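TRNA(Phe) 7-((3-amino-3-carboxypropyl)-4-demethylwyosine(37)-N(4))-methyltransferase 1 (Pyrococcus horikoshii, PDB 2IT2) probably transfers a methyl group from S-adenosyl-L-methionine to N-4 of a wybutosine precursor in phenylalanine tRNA. Local coordinates at residues Thr150-Asp154 and Ile176-Gln180; Ser55-Ser59 and Trp100-Pro106; His94-Leu99 and Glu159-Ile163; Val31-Ile35 and Ser52-Gly56. All coordinates share one frame; numbering follows the deposited sequence.

All four contacts reach one curved antiparallel sheet; contact 4 ties the loop before helix 36-43 to strand 48-63. Contact 2 pairs strands 48-63 and 98-112. It touches contact 1 through the salt bridge of Arg104 NH2 with Asp154 OD1 (2.6 Å), their centres lying about 7 Å apart. Contact 4 shares Ser55 and Gly56 with contact 2, about 12 Å away between centres, and Pro106 CB meets Cys54 O at 3.2 Å. Contact 3 closes the far end of strand 98-112, about 19 Å from contact 2 and 29 Å from contact 4 between centres. Only contact 1 has a segment on the long helix 167-194.

Contact 1: residues Thr150-Asp154 and Ile176-Gln180; sequences TERMD and IANDQ
The side chain of Met153, present as selenomethionine, overlaps one turn of helix 167-194 with its terminal methyl. CE lies 3.8 Å from both Ile176 CG2 and Ala177 CB. It also approaches the backbone at Ala177 N (3.5 Å). The chain leaves with CG opposite the backbone N (chi1 -177°), runs out toward the helix and bends at chi3, bringing CE against Ile176, Ala177 and the Gln180 amide oxygen. Gln180 crosses it at about a right angle. Its OE1 presses on Met153 CE at 3.3 Å and is buried without a polar partner in the model. The other branch of the amide does the polar work: Gln180 NE2 donates to Arg152 O (3.2 Å, N-H...O 151°), coming from above the carbonyl plane, 69° out of it, so no lone pair is addressed squarely. An alanine in place of Gln180 would probably leave Arg152 O without this donor and open a gap beside the Met153 methyl. Arg152 points away from the helix and makes a salt bridge with Asp154 (NH2 to OD1, 3.3 Å), its hydrogen bonds weak, and OD1 is shared with Arg104. The second subunit packs close by, its Arg152 donating to Thr150 O. Apolar contacts and one side-chain-to-backbone bond thus join helix 167-194 to strand 153-159, a helix packed on an antiparallel sheet, as in alpha+beta folds.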
loop_
_atom_site.group_PDB
_atom_site.type_symbol
_atom_site.label_atom_id
_atom_site.label_comp_id
_atom_site.label_asym_id
_atom_site.label_seq_id
_atom_site.Cartn_x
_atom_site.Cartn_y
_atom_site.Cartn_z
ATOM N N THR B 150 6.190 -1.346 4.051
ATOM C CA THR B 150 5.174 -0.503 4.685
ATOM C C THR B 150 5.581 0.926 5.020
ATOM O O THR B 150 4.715 1.789 5.181
ATOM C CB THR B 150 4.681 -1.133 5.989
ATOM O OG1 THR B 150 5.751 -1.134 6.946
ATOM C CG2 THR B 150 4.205 -2.555 5.740
ATOM N N GLU B 151 6.881 1.175 5.148
ATOM C CA GLU B 151 7.381 2.506 5.497
ATOM C C GLU B 151 7.050 3.582 4.476
ATOM O O GLU B 151 7.147 3.364 3.269
ATOM C CB GLU B 151 8.899 2.465 5.701
ATOM C CG GLU B 151 9.338 1.763 6.979
ATOM C CD GLU B 151 8.645 0.427 7.181
ATOM O OE1 GLU B 151 8.772 -0.451 6.301
ATOM O OE2 GLU B 151 7.967 0.256 8.218
ATOM N N ARG B 152 6.656 4.749 4.972
ATOM C CA ARG B 152 6.342 5.876 4.104
ATOM C C ARG B 152 6.111 7.123 4.943
ATOM O O ARG B 152 5.967 7.046 6.166
ATOM C CB ARG B 152 5.093 5.593 3.273
ATOM C CG ARG B 152 3.825 5.467 4.096
ATOM C CD ARG B 152 2.611 5.194 3.211
ATOM N NE ARG B 152 2.253 6.349 2.393
ATOM C CZ ARG B 152 1.384 6.315 1.385
ATOM N NH1 ARG B 152 0.780 5.179 1.068
ATOM N NH2 ARG B 152 1.106 7.418 0.703
HETATM N N MSE B 153 6.093 8.270 4.273
HETATM C CA MSE B 153 5.857 9.544 4.937
HETATM C C MSE B 153 5.205 10.490 3.943
HETATM O O MSE B 153 5.465 10.435 2.733
HETATM C CB MSE B 153 7.165 10.153 5.464
HETATM C CG MSE B 153 6.965 11.469 6.235
HETATM SE SE MSE B 153 8.387 11.876 7.509
HETATM C CE MSE B 153 9.817 11.099 6.518
ATOM N N ASP B 154 4.342 11.342 4.483
ATOM C CA ASP B 154 3.596 12.329 3.724
ATOM C C ASP B 154 3.502 13.548 4.621
ATOM O O ASP B 154 2.682 13.570 5.545
ATOM C CB ASP B 154 2.172 11.836 3.451
ATOM C CG ASP B 154 2.132 10.452 2.841
ATOM O OD1 ASP B 154 2.432 10.324 1.641
ATOM O OD2 ASP B 154 1.796 9.483 3.560
ATOM N N ILE B 176 14.251 11.513 9.574
ATOM C CA ILE B 176 13.391 10.334 9.512
ATOM C C ILE B 176 13.369 9.785 8.091
ATOM O O ILE B 176 13.441 8.576 7.883
ATOM C CB ILE B 176 11.954 10.682 9.969
ATOM C CG1 ILE B 176 11.983 11.113 11.439
ATOM C CG2 ILE B 176 11.016 9.486 9.767
ATOM C CD1 ILE B 176 12.353 9.999 12.403
ATOM N N ALA B 177 13.276 10.674 7.108
ATOM C CA ALA B 177 13.240 10.246 5.716
ATOM C C ALA B 177 14.473 9.439 5.373
ATOM O O ALA B 177 14.374 8.408 4.712
ATOM C CB ALA B 177 13.145 11.444 4.793
ATOM N N ASN B 178 15.635 9.915 5.812
ATOM C CA ASN B 178 16.884 9.215 5.540
ATOM C C ASN B 178 16.944 7.888 6.291
ATOM O O ASN B 178 17.564 6.949 5.807
ATOM C CB ASN B 178 18.101 10.087 5.891
ATOM C CG ASN B 178 18.336 11.199 4.871
ATOM O OD1 ASN B 178 17.937 11.092 3.709
ATOM N ND2 ASN B 178 19.006 12.266 5.299
ATOM N N ASP B 179 16.311 7.811 7.461
ATOM C CA ASP B 179 16.279 6.561 8.222
ATOM C C ASP B 179 15.448 5.548 7.457
ATOM O O ASP B 179 15.814 4.381 7.366
ATOM C CB ASP B 179 15.651 6.766 9.598
ATOM C CG ASP B 179 16.525 7.569 10.515
ATOM O OD1 ASP B 179 17.755 7.575 10.302
ATOM O OD2 ASP B 179 15.984 8.184 11.454
ATOM N N GLN B 180 14.327 5.994 6.903
ATOM C CA GLN B 180 13.464 5.102 6.145
ATOM C C GLN B 180 14.185 4.625 4.885
ATOM O O GLN B 180 14.155 3.440 4.557
ATOM C CB GLN B 180 12.143 5.806 5.797
ATOM C CG GLN B 180 11.278 6.125 7.016
ATOM C CD GLN B 180 10.012 6.886 6.663
ATOM O OE1 GLN B 180 10.047 7.830 5.872
ATOM N NE2 GLN B 180 8.891 6.494 7.259
#

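Contact 2: residues Ser55-Ser59 and Trp100-Pro106; sequences SGRIS and WFLVRSP
The strand segments 57-59 and 100-104 run antiparallel, 177° between their directions and 4.7 Å between axes, with Arg57-Arg104 and Ser59-Leu102 as hydrogen-bonded pairs and Ile58-Val103 as the non-hydrogen-bonded pair between them. Ser59 N to Leu102 O and Leu102 N to Ser59 O are both 2.8 Å. On the face carrying both arginines, the Arg57 guanidinium lies over the aliphatic base of Arg104, NH1 reaching CB at 3.3 Å and NH2 reaching CG at 3.4 Å. The two guanidinium planes stand 62° apart; Arg104 turns its own away, bending at chi2 (-68°), toward Val103 O and the Asp154 carboxylate. Water 1, in the plane of the Arg57 group, takes a weak bond from NH1 and donates to Ser105 O. A serine in place of Arg57 would probably uncover CB and CG of Arg104 and leave water 1 without its NH1 donor. On the other face, Ile58 CG2 meets Phe101 CZ at 3.5 Å, the two chains lying side by side and pointing the same way. Past the paired residues, Pro106 CG touches Ser55 O (3.3 Å), and Gly56 adopts backbone angles at which a CB would strike the carbonyl of Ser55 and crowd the proline ring. This is an antiparallel ladder between strands 48-63 and 98-112, whose Phe101 and Val103 face packs on helix 167-194.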
loop_
_atom_site.group_PDB
_atom_site.type_symbol
_atom_site.label_atom_id
_atom_site.label_comp_id
_atom_site.label_asym_id
_atom_site.label_seq_id
_atom_site.Cartn_x
_atom_site.Cartn_y
_atom_site.Cartn_z
ATOM N N SER B 55 13.854 1.421 -6.588
ATOM C CA SER B 55 14.496 1.213 -5.275
ATOM C C SER B 55 14.149 2.131 -4.103
ATOM O O SER B 55 14.885 2.166 -3.112
ATOM C CB SER B 55 16.022 1.225 -5.432
ATOM O OG SER B 55 16.486 2.515 -5.806
ATOM N N GLY B 56 13.041 2.856 -4.203
ATOM C CA GLY B 56 12.638 3.748 -3.125
ATOM C C GLY B 56 12.852 5.196 -3.508
ATOM O O GLY B 56 13.762 5.505 -4.264
ATOM N N ARG B 57 12.033 6.103 -2.988
ATOM C CA ARG B 57 12.222 7.493 -3.360
ATOM C C ARG B 57 11.789 8.529 -2.341
ATOM O O ARG B 57 10.837 8.326 -1.588
ATOM C CB ARG B 57 11.493 7.775 -4.673
ATOM C CG ARG B 57 9.982 7.801 -4.555
ATOM C CD ARG B 57 9.351 8.381 -5.821
ATOM N NE ARG B 57 7.913 8.616 -5.692
ATOM C CZ ARG B 57 7.008 7.660 -5.515
ATOM N NH1 ARG B 57 7.378 6.388 -5.441
ATOM N NH2 ARG B 57 5.723 7.979 -5.412
ATOM N N ILE B 58 12.521 9.636 -2.324
ATOM C CA ILE B 58 12.199 10.774 -1.469
ATOM C C ILE B 58 11.869 11.838 -2.496
ATOM O O ILE B 58 12.563 11.978 -3.506
ATOM C CB ILE B 58 13.398 11.230 -0.598
ATOM C CG1 ILE B 58 13.759 10.121 0.398
ATOM C CG2 ILE B 58 13.044 12.533 0.147
ATOM C CD1 ILE B 58 15.062 10.338 1.127
ATOM N N SER B 59 10.798 12.577 -2.263
ATOM C CA SER B 59 10.414 13.578 -3.228
ATOM C C SER B 59 9.844 14.832 -2.604
ATOM O O SER B 59 9.302 14.803 -1.509
ATOM C CB SER B 59 9.358 12.995 -4.168
ATOM O OG SER B 59 9.698 11.693 -4.621
ATOM N N TRP B 100 4.319 18.872 -0.992
ATOM C CA TRP B 100 4.489 17.705 -0.130
ATOM C C TRP B 100 5.895 17.125 -0.118
ATOM O O TRP B 100 6.610 17.165 -1.128
ATOM C CB TRP B 100 3.538 16.577 -0.562
ATOM C CG TRP B 100 2.084 16.829 -0.270
ATOM C CD1 TRP B 100 1.189 17.510 -1.056
ATOM C CD2 TRP B 100 1.375 16.455 0.917
ATOM N NE1 TRP B 100 -0.031 17.583 -0.424
ATOM C CE2 TRP B 100 0.054 16.951 0.786
ATOM C CE3 TRP B 100 1.727 15.756 2.078
ATOM C CZ2 TRP B 100 -0.918 16.761 1.779
ATOM C CZ3 TRP B 100 0.760 15.567 3.064
ATOM C CH2 TRP B 100 -0.547 16.075 2.907
ATOM N N PHE B 101 6.287 16.605 1.038
ATOM C CA PHE B 101 7.561 15.918 1.162
ATOM C C PHE B 101 7.093 14.465 1.279
ATOM O O PHE B 101 6.351 14.118 2.207
ATOM C CB PHE B 101 8.311 16.367 2.424
ATOM C CG PHE B 101 9.640 15.678 2.616
ATOM C CD1 PHE B 101 9.699 14.399 3.171
ATOM C CD2 PHE B 101 10.823 16.296 2.222
ATOM C CE1 PHE B 101 10.913 13.745 3.326
ATOM C CE2 PHE B 101 12.050 15.648 2.370
ATOM C CZ PHE B 101 12.096 14.374 2.925
ATOM N N LEU B 102 7.501 13.621 0.339
ATOM C CA LEU B 102 7.065 12.229 0.334
ATOM C C LEU B 102 8.210 11.225 0.394
ATOM O O LEU B 102 9.296 11.461 -0.148
ATOM C CB LEU B 102 6.250 11.925 -0.940
ATOM C CG LEU B 102 5.105 12.875 -1.322
ATOM C CD1 LEU B 102 4.533 12.494 -2.685
ATOM C CD2 LEU B 102 4.025 12.836 -0.257
ATOM N N VAL B 103 7.955 10.120 1.082
ATOM C CA VAL B 103 8.898 9.008 1.133
ATOM C C VAL B 103 8.082 7.785 0.709
ATOM O O VAL B 103 7.012 7.524 1.270
ATOM C CB VAL B 103 9.477 8.766 2.537
ATOM C CG1 VAL B 103 10.363 7.529 2.514
ATOM C CG2 VAL B 103 10.299 9.952 2.963
ATOM N N ARG B 104 8.578 7.054 -0.288
ATOM C CA ARG B 104 7.894 5.862 -0.795
ATOM C C ARG B 104 8.819 4.657 -0.875
ATOM O O ARG B 104 9.991 4.775 -1.230
ATOM C CB ARG B 104 7.301 6.130 -2.181
ATOM C CG ARG B 104 6.186 7.154 -2.172
ATOM C CD ARG B 104 4.957 6.617 -1.455
ATOM N NE ARG B 104 3.832 7.548 -1.509
ATOM C CZ ARG B 104 3.638 8.541 -0.647
ATOM N NH1 ARG B 104 4.495 8.732 0.344
ATOM N NH2 ARG B 104 2.588 9.346 -0.782
ATOM N N SER B 105 8.255 3.495 -0.560
ATOM C CA SER B 105 8.982 2.224 -0.567
ATOM C C SER B 105 9.361 1.744 -1.956
ATOM O O SER B 105 8.740 2.134 -2.948
ATOM C CB SER B 105 8.120 1.141 0.096
ATOM O OG SER B 105 8.538 -0.163 -0.301
ATOM N N PRO B 106 10.411 0.908 -2.047
ATOM C CA PRO B 106 10.796 0.397 -3.361
ATOM C C PRO B 106 9.624 -0.507 -3.775
ATOM O O PRO B 106 8.875 -1.003 -2.917
ATOM C CB PRO B 106 12.059 -0.431 -3.069
ATOM C CG PRO B 106 12.630 0.191 -1.856
ATOM C CD PRO B 106 11.407 0.546 -1.023
HETATM O O HOH W 1 9.286 4.125 -4.855
#

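Contact 3: residues His94-Leu99 and Glu159-Ile163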
loop_
_atom_site.group_PDB
_atom_site.type_symbol
_atom_site.label_atom_id
_atom_site.label_comp_id
_atom_site.label_asym_id
_atom_site.label_seq_id
_atom_site.Cartn_x
_atom_site.Cartn_y
_atom_site.Cartn_z
ATOM N N HIS B 94 8.836 25.967 -5.301
ATOM C CA HIS B 94 7.393 25.840 -5.094
ATOM C C HIS B 94 6.613 27.084 -5.489
ATOM O O HIS B 94 6.961 28.189 -5.082
ATOM C CB HIS B 94 7.107 25.501 -3.629
ATOM C CG HIS B 94 5.652 25.485 -3.278
ATOM N ND1 HIS B 94 4.714 24.784 -4.015
ATOM C CD2 HIS B 94 4.962 26.077 -2.275
ATOM C CE1 HIS B 94 3.522 24.947 -3.478
ATOM N NE2 HIS B 94 3.644 25.729 -2.416
ATOM N N ARG B 95 5.546 26.891 -6.264
ATOM C CA ARG B 95 4.729 28.011 -6.714
ATOM C C ARG B 95 3.221 27.791 -6.652
ATOM O O ARG B 95 2.463 28.730 -6.397
ATOM C CB ARG B 95 5.135 28.381 -8.139
ATOM C CG ARG B 95 6.532 28.936 -8.212
ATOM C CD ARG B 95 6.589 30.344 -7.640
ATOM N NE ARG B 95 7.910 30.941 -7.822
ATOM C CZ ARG B 95 9.027 30.482 -7.268
ATOM N NH1 ARG B 95 8.998 29.409 -6.489
ATOM N NH2 ARG B 95 10.178 31.104 -7.484
ATOM N N SER B 96 2.781 26.554 -6.863
ATOM C CA SER B 96 1.351 26.266 -6.871
ATOM C C SER B 96 0.940 24.927 -6.277
ATOM O O SER B 96 1.723 23.980 -6.251
ATOM C CB SER B 96 0.834 26.339 -8.310
ATOM O OG SER B 96 -0.550 26.044 -8.378
ATOM N N GLY B 97 -0.313 24.864 -5.829
ATOM C CA GLY B 97 -0.857 23.649 -5.257
ATOM C C GLY B 97 -0.275 23.339 -3.900
ATOM O O GLY B 97 0.361 24.191 -3.283
ATOM N N GLN B 98 -0.505 22.115 -3.439
ATOM C CA GLN B 98 0.019 21.675 -2.151
ATOM C C GLN B 98 1.442 21.169 -2.343
ATOM O O GLN B 98 1.718 20.406 -3.276
ATOM C CB GLN B 98 -0.837 20.543 -1.568
ATOM C CG GLN B 98 -2.325 20.847 -1.507
ATOM C CD GLN B 98 -3.138 19.714 -0.919
ATOM O OE1 GLN B 98 -2.779 18.541 -1.046
ATOM N NE2 GLN B 98 -4.257 20.056 -0.290
ATOM N N LEU B 99 2.346 21.610 -1.473
ATOM C CA LEU B 99 3.733 21.168 -1.537
ATOM C C LEU B 99 3.900 20.035 -0.514
ATOM O O LEU B 99 3.623 20.198 0.674
ATOM C CB LEU B 99 4.683 22.336 -1.237
ATOM C CG LEU B 99 6.176 21.989 -1.297
ATOM C CD1 LEU B 99 6.562 21.573 -2.719
ATOM C CD2 LEU B 99 7.010 23.188 -0.831
ATOM N N GLU B 159 1.526 25.548 0.695
ATOM C CA GLU B 159 0.430 25.588 -0.270
ATOM C C GLU B 159 0.434 26.886 -1.070
ATOM O O GLU B 159 0.569 27.975 -0.510
ATOM C CB GLU B 159 -0.919 25.451 0.441
ATOM C CG GLU B 159 -1.057 24.203 1.284
ATOM C CD GLU B 159 -2.469 23.990 1.792
ATOM O OE1 GLU B 159 -3.103 24.971 2.245
ATOM O OE2 GLU B 159 -2.948 22.838 1.750
ATOM N N ASN B 160 0.277 26.744 -2.382
ATOM C CA ASN B 160 0.246 27.869 -3.310
ATOM C C ASN B 160 1.350 28.910 -3.127
ATOM O O ASN B 160 1.090 30.115 -3.149
ATOM C CB ASN B 160 -1.120 28.549 -3.246
ATOM C CG ASN B 160 -2.244 27.648 -3.729
ATOM O OD1 ASN B 160 -2.185 27.087 -4.828
ATOM N ND2 ASN B 160 -3.279 27.511 -2.911
ATOM N N GLY B 161 2.584 28.449 -2.954
ATOM C CA GLY B 161 3.695 29.371 -2.803
ATOM C C GLY B 161 4.120 29.662 -1.377
ATOM O O GLY B 161 5.265 30.051 -1.142
ATOM N N GLU B 162 3.204 29.487 -0.430
ATOM C CA GLU B 162 3.496 29.743 0.976
ATOM C C GLU B 162 4.112 28.504 1.616
ATOM O O GLU B 162 3.657 27.384 1.382
ATOM C CB GLU B 162 2.213 30.111 1.721
ATOM C CG GLU B 162 2.407 30.489 3.178
ATOM C CD GLU B 162 1.086 30.695 3.893
ATOM O OE1 GLU B 162 0.200 31.371 3.326
ATOM O OE2 GLU B 162 0.932 30.190 5.026
ATOM N N ILE B 163 5.143 28.710 2.428
ATOM C CA ILE B 163 5.815 27.603 3.102
ATOM C C ILE B 163 5.361 27.589 4.566
ATOM O O ILE B 163 5.323 28.631 5.210
ATOM C CB ILE B 163 7.355 27.763 3.000
ATOM C CG1 ILE B 163 7.777 27.813 1.523
ATOM C CG2 ILE B 163 8.055 26.600 3.674
ATOM C CD1 ILE B 163 7.233 26.646 0.689
#
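His94 reaches from the loop before strand 98-112 into a two-residue beta hairpin, the type I' turn Glu159-Glu162 that joins strands 153-159 and 162-163. From CB, which points at the turn, CG stands opposite the backbone N (chi1 174°) and carries the ring up to the turn, where Asn160 N and the Glu159 carbonyl carbon lie at its edge. ND1 is hydrogen-bonded to Glu62 OE1, which holds the ring's rotation. CD2 lies 3.8 Å from Ile163 CD1, Gly97 O lies at the ring edge, in its plane, and NE2, at the tip, comes within 3.0 Å of Gly161 N. Leu99 CB covers one face of the imidazole, 3.6 Å above its centre. The turn has the Asn-Gly pair at its corner, a common choice for type I', with both residues at positive phi; at Gly161 a CB would be jammed against the Asn160 carbonyl. Within the hairpin, Glu159 and Glu162 bond to each other's backbone in both directions. Gly97 grips Asn160 twice: its O accepts from Asn160 N at 2.7 Å, and its N donates to Asn160 OD1 from 45° above the amide carbonyl plane. The next pair, Gln98 and Glu159, is non-hydrogen-bonded, with both side chains on the same face of the sheet and pointing the same way. Their amide and carboxylate planes are 17° apart, Gln98 NE2 lying 3.7 Å from Glu159 OE2, while OE1 accepts from Trp100 NE1. Where the apolar side chains close the contact, Leu99 CD2 abuts Ile163 CD1 at 3.8 Å.

Contact 4: residues Val31-Ile35 and Ser52-Gly56; sequences VDEDI and SSCSG
Asp32 and Ile35 reach from one loop to the backbone of segment 52-56, the carboxylate to Ser55 N and the isoleucine against Cys54 and Ser55. Asp32 sets CG beside its own backbone N (chi1 -61°), and this sends OD2 forward to Ser55 N, which donates at 3.3 Å with an N-H...O angle of 151°. The N-H comes from above the carboxylate plane, 40° out of it. OD2 also lies 3.2 Å from Cys54 CA. Two waters extend its reach. Water 3 accepts from Asp32 N and donates to Ser53 O (2.8 Å) and, weakly, to OD2; water 2 donates to Gly56 O and only weakly to OD2. The Ser55 hydroxyl, OG, points back at the loop and sits against two methylenes, 3.5 Å from Asp32 CB and 3.8 Å from Asp34 CB. The carboxylate of Asp34 turns to Lys185, whose NZ also bonds Ser55 O, so one lysine of helix 167-194 meets both segments. Ile35, at the N-cap position before helix 36-43, has its two branches spread over segment 52-56: CG2 presses on Ser55 CB at a tight 3.5 Å, while CD1 extends along the chain to Cys54 C (3.7 Å). Ile35 N in turn bonds Asp32 O, which fixes the short turn presenting both side chains. The chemistry implies a partly hydrated join: one direct N-H bond and bridging waters carry the polar link, and Ile35 supplies the apolar half.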
loop_
_atom_site.group_PDB
_atom_site.type_symbol
_atom_site.label_atom_id
_atom_site.label_comp_id
_atom_site.label_asym_id
_atom_site.label_seq_id
_atom_site.Cartn_x
_atom_site.Cartn_y
_atom_site.Cartn_z
ATOM N N VAL B 31 17.669 2.292 -15.208
ATOM C CA VAL B 31 17.362 1.500 -14.018
ATOM C C VAL B 31 18.071 2.042 -12.779
ATOM O O VAL B 31 19.234 2.425 -12.847
ATOM C CB VAL B 31 17.775 0.026 -14.226
ATOM C CG1 VAL B 31 17.357 -0.813 -13.020
ATOM C CG2 VAL B 31 17.140 -0.511 -15.506
ATOM N N ASP B 32 17.365 2.092 -11.652
ATOM C CA ASP B 32 17.973 2.565 -10.411
ATOM C C ASP B 32 19.134 1.614 -10.114
ATOM O O ASP B 32 18.923 0.451 -9.789
ATOM C CB ASP B 32 16.951 2.542 -9.266
ATOM C CG ASP B 32 15.752 3.434 -9.536
ATOM O OD1 ASP B 32 15.963 4.603 -9.930
ATOM O OD2 ASP B 32 14.601 2.977 -9.350
ATOM N N GLU B 33 20.362 2.116 -10.230
ATOM C CA GLU B 33 21.552 1.293 -10.018
ATOM C C GLU B 33 21.582 0.498 -8.718
ATOM O O GLU B 33 22.162 -0.585 -8.663
ATOM C CB GLU B 33 22.812 2.152 -10.093
ATOM C CG GLU B 33 22.829 3.293 -9.100
ATOM C CD GLU B 33 22.402 4.597 -9.730
ATOM O OE1 GLU B 33 21.332 4.620 -10.368
ATOM O OE2 GLU B 33 23.135 5.600 -9.592
ATOM N N ASP B 34 20.974 1.046 -7.674
ATOM C CA ASP B 34 20.929 0.394 -6.368
ATOM C C ASP B 34 20.440 -1.052 -6.424
ATOM O O ASP B 34 20.979 -1.917 -5.734
ATOM C CB ASP B 34 20.014 1.186 -5.429
ATOM C CG ASP B 34 20.114 0.727 -3.981
ATOM O OD1 ASP B 34 19.867 -0.465 -3.692
ATOM O OD2 ASP B 34 20.443 1.574 -3.124
ATOM N N ILE B 35 19.421 -1.309 -7.241
ATOM C CA ILE B 35 18.845 -2.645 -7.338
ATOM C C ILE B 35 19.203 -3.437 -8.581
ATOM O O ILE B 35 18.610 -4.486 -8.833
ATOM C CB ILE B 35 17.314 -2.597 -7.237
ATOM C CG1 ILE B 35 16.738 -1.731 -8.363
ATOM C CG2 ILE B 35 16.916 -2.089 -5.865
ATOM C CD1 ILE B 35 15.224 -1.669 -8.385
ATOM N N SER B 52 9.085 -3.675 -14.872
ATOM C CA SER B 52 9.344 -2.366 -14.254
ATOM C C SER B 52 9.409 -2.342 -12.714
ATOM O O SER B 52 8.459 -2.750 -12.053
ATOM C CB SER B 52 8.292 -1.363 -14.733
ATOM O OG SER B 52 6.983 -1.839 -14.485
ATOM N N SER B 53 10.521 -1.842 -12.156
ATOM C CA SER B 53 10.722 -1.757 -10.699
ATOM C C SER B 53 11.480 -0.477 -10.271
ATOM O O SER B 53 11.976 0.261 -11.120
ATOM C CB SER B 53 11.489 -2.992 -10.208
ATOM O OG SER B 53 10.832 -4.193 -10.595
ATOM N N CYS B 54 11.566 -0.226 -8.960
ATOM C CA CYS B 54 12.261 0.956 -8.416
ATOM C C CYS B 54 12.800 0.698 -6.993
ATOM O O CYS B 54 12.257 -0.137 -6.273
ATOM C CB CYS B 54 11.316 2.163 -8.430
ATOM S SG CYS B 54 9.740 1.917 -7.586
ATOM N N SER B 55 13.854 1.421 -6.588
ATOM C CA SER B 55 14.496 1.213 -5.275
ATOM C C SER B 55 14.149 2.131 -4.103
ATOM O O SER B 55 14.885 2.166 -3.112
ATOM C CB SER B 55 16.022 1.225 -5.432
ATOM O OG SER B 55 16.486 2.515 -5.806
ATOM N N GLY B 56 13.041 2.856 -4.203
ATOM C CA GLY B 56 12.638 3.748 -3.125
ATOM C C GLY B 56 12.852 5.196 -3.508
ATOM O O GLY B 56 13.762 5.505 -4.264
HETATM O O HOH W 2 13.279 5.459 -7.350
HETATM O O HOH W 3 14.489 1.427 -11.702
#